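Side-chain contact in beta-lactamase (Mycobacterium tuberculosis, PDB 4WHI), which probably belongs to the penicillin-binding proteins and serine beta-lactamases, enzymes that react with beta-lactams, this being its C-terminal domain: residues T36-G40 with Q41-S45. Numbering follows the deposited sequence.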
ATOM      1  N   THR A  36      -6.127  -3.891  -6.783  1.00 10.29           N
ATOM      2  CA  THR A  36      -6.972  -4.992  -7.220  1.00 10.33           C
ATOM      3  C   THR A  36      -7.076  -6.030  -6.109  1.00 10.02           C
ATOM      4  O   THR A  36      -6.274  -6.047  -5.171  1.00 10.14           O
ATOM      5  CB  THR A  36      -6.433  -5.671  -8.504  1.00 10.29           C
ATOM      6  OG1 THR A  36      -5.108  -6.167  -8.269  1.00 11.40           O
ATOM      7  CG2 THR A  36      -6.438  -4.709  -9.703  1.00 11.67           C
ATOM      8  N   TYR A  37      -8.064  -6.907  -6.234  1.00  9.89           N
ATOM      9  CA  TYR A  37      -8.331  -7.927  -5.234  1.00  9.92           C
ATOM     10  C   TYR A  37      -8.271  -9.294  -5.890  1.00 10.31           C
ATOM     11  O   TYR A  37      -8.831  -9.496  -6.977  1.00 11.41           O
ATOM     12  CB  TYR A  37      -9.718  -7.707  -4.624  1.00 10.21           C
ATOM     13  CG  TYR A  37     -10.202  -8.812  -3.708  1.00 10.53           C
ATOM     14  CD1 TYR A  37     -10.926  -9.896  -4.208  1.00 11.63           C
ATOM     15  CD2 TYR A  37      -9.962  -8.763  -2.344  1.00 11.29           C
ATOM     16  CE1 TYR A  37     -11.378 -10.905  -3.369  1.00 13.47           C
ATOM     17  CE2 TYR A  37     -10.413  -9.763  -1.498  1.00 13.43           C
ATOM     18  CZ  TYR A  37     -11.129 -10.825  -2.014  1.00 14.44           C
ATOM     19  OH  TYR A  37     -11.577 -11.815  -1.172  1.00 19.01           O
ATOM     20  N   HIS A  38      -7.589 -10.230  -5.243  1.00 10.43           N
ATOM     21  CA  HIS A  38      -7.561 -11.603  -5.725  1.00 12.43           C
ATOM     22  C   HIS A  38      -7.509 -12.593  -4.569  1.00 13.72           C
ATOM     23  O   HIS A  38      -6.595 -12.546  -3.759  1.00 13.70           O
ATOM     24  CB  HIS A  38      -6.368 -11.821  -6.659  1.00 13.49           C
ATOM     25  CG  HIS A  38      -6.366 -13.162  -7.316  1.00 15.28           C
ATOM     26  ND1 HIS A  38      -5.432 -14.131  -7.029  1.00 16.65           N
ATOM     27  CD2 HIS A  38      -7.214 -13.711  -8.213  1.00 17.57           C
ATOM     28  CE1 HIS A  38      -5.685 -15.208  -7.740  1.00 18.98           C
ATOM     29  NE2 HIS A  38      -6.764 -14.980  -8.464  1.00 18.72           N
ATOM     30  N   ASP A  39      -8.511 -13.469  -4.480  1.00 14.78           N
ATOM     31  CA  ASP A  39      -8.511 -14.555  -3.501  1.00 16.05           C
ATOM     32  C   ASP A  39      -8.125 -14.099  -2.087  1.00 14.85           C
ATOM     33  O   ASP A  39      -7.239 -14.678  -1.450  1.00 17.64           O
ATOM     34  CB  ASP A  39      -7.576 -15.689  -3.964  1.00 18.05           C
ATOM     35  CG  ASP A  39      -8.043 -16.359  -5.259  1.00 22.18           C
ATOM     36  OD1 ASP A  39      -9.201 -16.147  -5.671  1.00 25.70           O
ATOM     37  OD2 ASP A  39      -7.251 -17.121  -5.864  1.00 25.43           O
ATOM     38  N   GLY A  40      -8.787 -13.054  -1.608  1.00 14.04           N
ATOM     39  CA  GLY A  40      -8.566 -12.541  -0.263  1.00 15.04           C
ATOM     40  C   GLY A  40      -7.443 -11.528  -0.090  1.00 15.24           C
ATOM     41  O   GLY A  40      -7.233 -11.032   1.012  1.00 17.09           O
ATOM     42  N   GLN A  41      -6.732 -11.213  -1.170  1.00 14.42           N
ATOM     43  CA  GLN A  41      -5.524 -10.392  -1.116  1.00 13.94           C
ATOM     44  C   GLN A  41      -5.734  -9.095  -1.886  1.00 13.04           C
ATOM     45  O   GLN A  41      -6.146  -9.135  -3.042  1.00 12.84           O
ATOM     46  CB  GLN A  41      -4.365 -11.167  -1.756  1.00 14.85           C
ATOM     47  CG  GLN A  41      -3.020 -10.456  -1.727  1.00 15.29           C
ATOM     48  CD  GLN A  41      -2.440 -10.397  -0.331  1.00 16.47           C
ATOM     49  OE1 GLN A  41      -2.196 -11.433   0.280  1.00 17.59           O
ATOM     50  NE2 GLN A  41      -2.221  -9.186   0.187  1.00 18.50           N
ATOM     51  N   LEU A  42      -5.457  -7.958  -1.248  1.00 11.77           N
ATOM     52  CA  LEU A  42      -5.319  -6.696  -1.965  1.00 12.14           C
ATOM     53  C   LEU A  42      -3.896  -6.604  -2.519  1.00 11.05           C
ATOM     54  O   LEU A  42      -2.927  -6.981  -1.846  1.00 10.90           O
ATOM     55  CB  LEU A  42      -5.587  -5.481  -1.073  1.00 14.03           C
ATOM     56  CG  LEU A  42      -7.015  -5.084  -0.719  1.00 15.99           C
ATOM     57  CD1 LEU A  42      -6.980  -3.847   0.168  1.00 18.64           C
ATOM     58  CD2 LEU A  42      -7.851  -4.817  -1.957  1.00 14.97           C
ATOM     59  N   ARG A  43      -3.789  -6.118  -3.746  1.00 10.53           N
ATOM     60  CA  ARG A  43      -2.501  -5.881  -4.396  1.00 11.23           C
ATOM     61  C   ARG A  43      -2.431  -4.448  -4.906  1.00 11.63           C
ATOM     62  O   ARG A  43      -3.447  -3.871  -5.294  1.00 10.57           O
ATOM     63  CB  ARG A  43      -2.298  -6.826  -5.580  1.00 11.93           C
ATOM     64  CG  ARG A  43      -2.523  -8.304  -5.272  1.00 12.00           C
ATOM     65  CD  ARG A  43      -3.928  -8.770  -5.645  1.00 12.36           C
ATOM     66  NE  ARG A  43      -4.176  -8.515  -7.056  1.00 11.92           N
ATOM     67  CZ  ARG A  43      -3.774  -9.298  -8.057  1.00 11.66           C
ATOM     68  NH1 ARG A  43      -3.145 -10.445  -7.818  1.00 12.77           N
ATOM     69  NH2 ARG A  43      -4.019  -8.937  -9.302  1.00 11.84           N
ATOM     70  N   LEU A  44      -1.219  -3.897  -4.895  1.00 10.95           N
ATOM     71  CA  LEU A  44      -0.922  -2.566  -5.399  1.00 10.43           C
ATOM     72  C   LEU A  44       0.009  -2.695  -6.606  1.00 10.95           C
ATOM     73  O   LEU A  44       1.095  -3.271  -6.484  1.00 12.51           O
ATOM     74  CB  LEU A  44      -0.231  -1.754  -4.301  1.00 11.17           C
ATOM     75  CG  LEU A  44       0.389  -0.408  -4.659  1.00 11.47           C
ATOM     76  CD1 LEU A  44      -0.696   0.566  -5.080  1.00 13.72           C
ATOM     77  CD2 LEU A  44       1.160   0.147  -3.470  1.00 12.22           C
ATOM     78  N   SER A  45      -0.420  -2.183  -7.759  1.00  9.78           N
ATOM     79  CA  SER A  45       0.406  -2.174  -8.975  1.00 11.10           C
ATOM     80  C   SER A  45       0.802  -0.746  -9.351  1.00 12.33           C
ATOM     81  O   SER A  45      -0.044   0.147  -9.400  1.00 11.65           O
ATOM     82  CB  SER A  45      -0.339  -2.812 -10.145  1.00 11.23           C
ATOM     83  OG  SER A  45      -0.684  -4.154  -9.870  1.00 11.38           O
TER
HETATM   84  O   HOH W   1      -3.092  -4.305  -8.578  1.00 14.17           O
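R43 reaches across to T36 and holds its hydroxyl side-on with two nitrogens. R43 NE donates to T36 OG1 over 2.8 Å and R43 NH2 to the same oxygen over 3.2 Å, the latter more bent (136° against 156°); OG1 lies near the guanidinium plane in both. Bends at chi2 and chi3 fold the long arginine chain back over the neighbouring strand, and threonine offers a short, beta-branched acceptor suited to a strand. A water 2.8 Å from T36 OG1 also bridges to S45 OG.

Over one face of the guanidinium packs the CB of H38, 3.7 Å from R43 NH1. L42 and Y37 point to the other side of the sheet, where L42 CD2 lies near the plane of the tyrosine ring, at its edge; the buried leucine also meets F63.

Backbone bonds fix the pairing: T36 and R43 bond mutually, as do H38 and Q41. D39 and G40, both with positive phi, fill the corners of the reversal; at phi 87° G40 takes a left-handed conformation natural to a residue without a side chain. The two strands make a beta hairpin with a two-residue loop, H38 to Q41 being a type I' turn, and join neighbouring strands 33-38 and 41-46 of the antiparallel sheet.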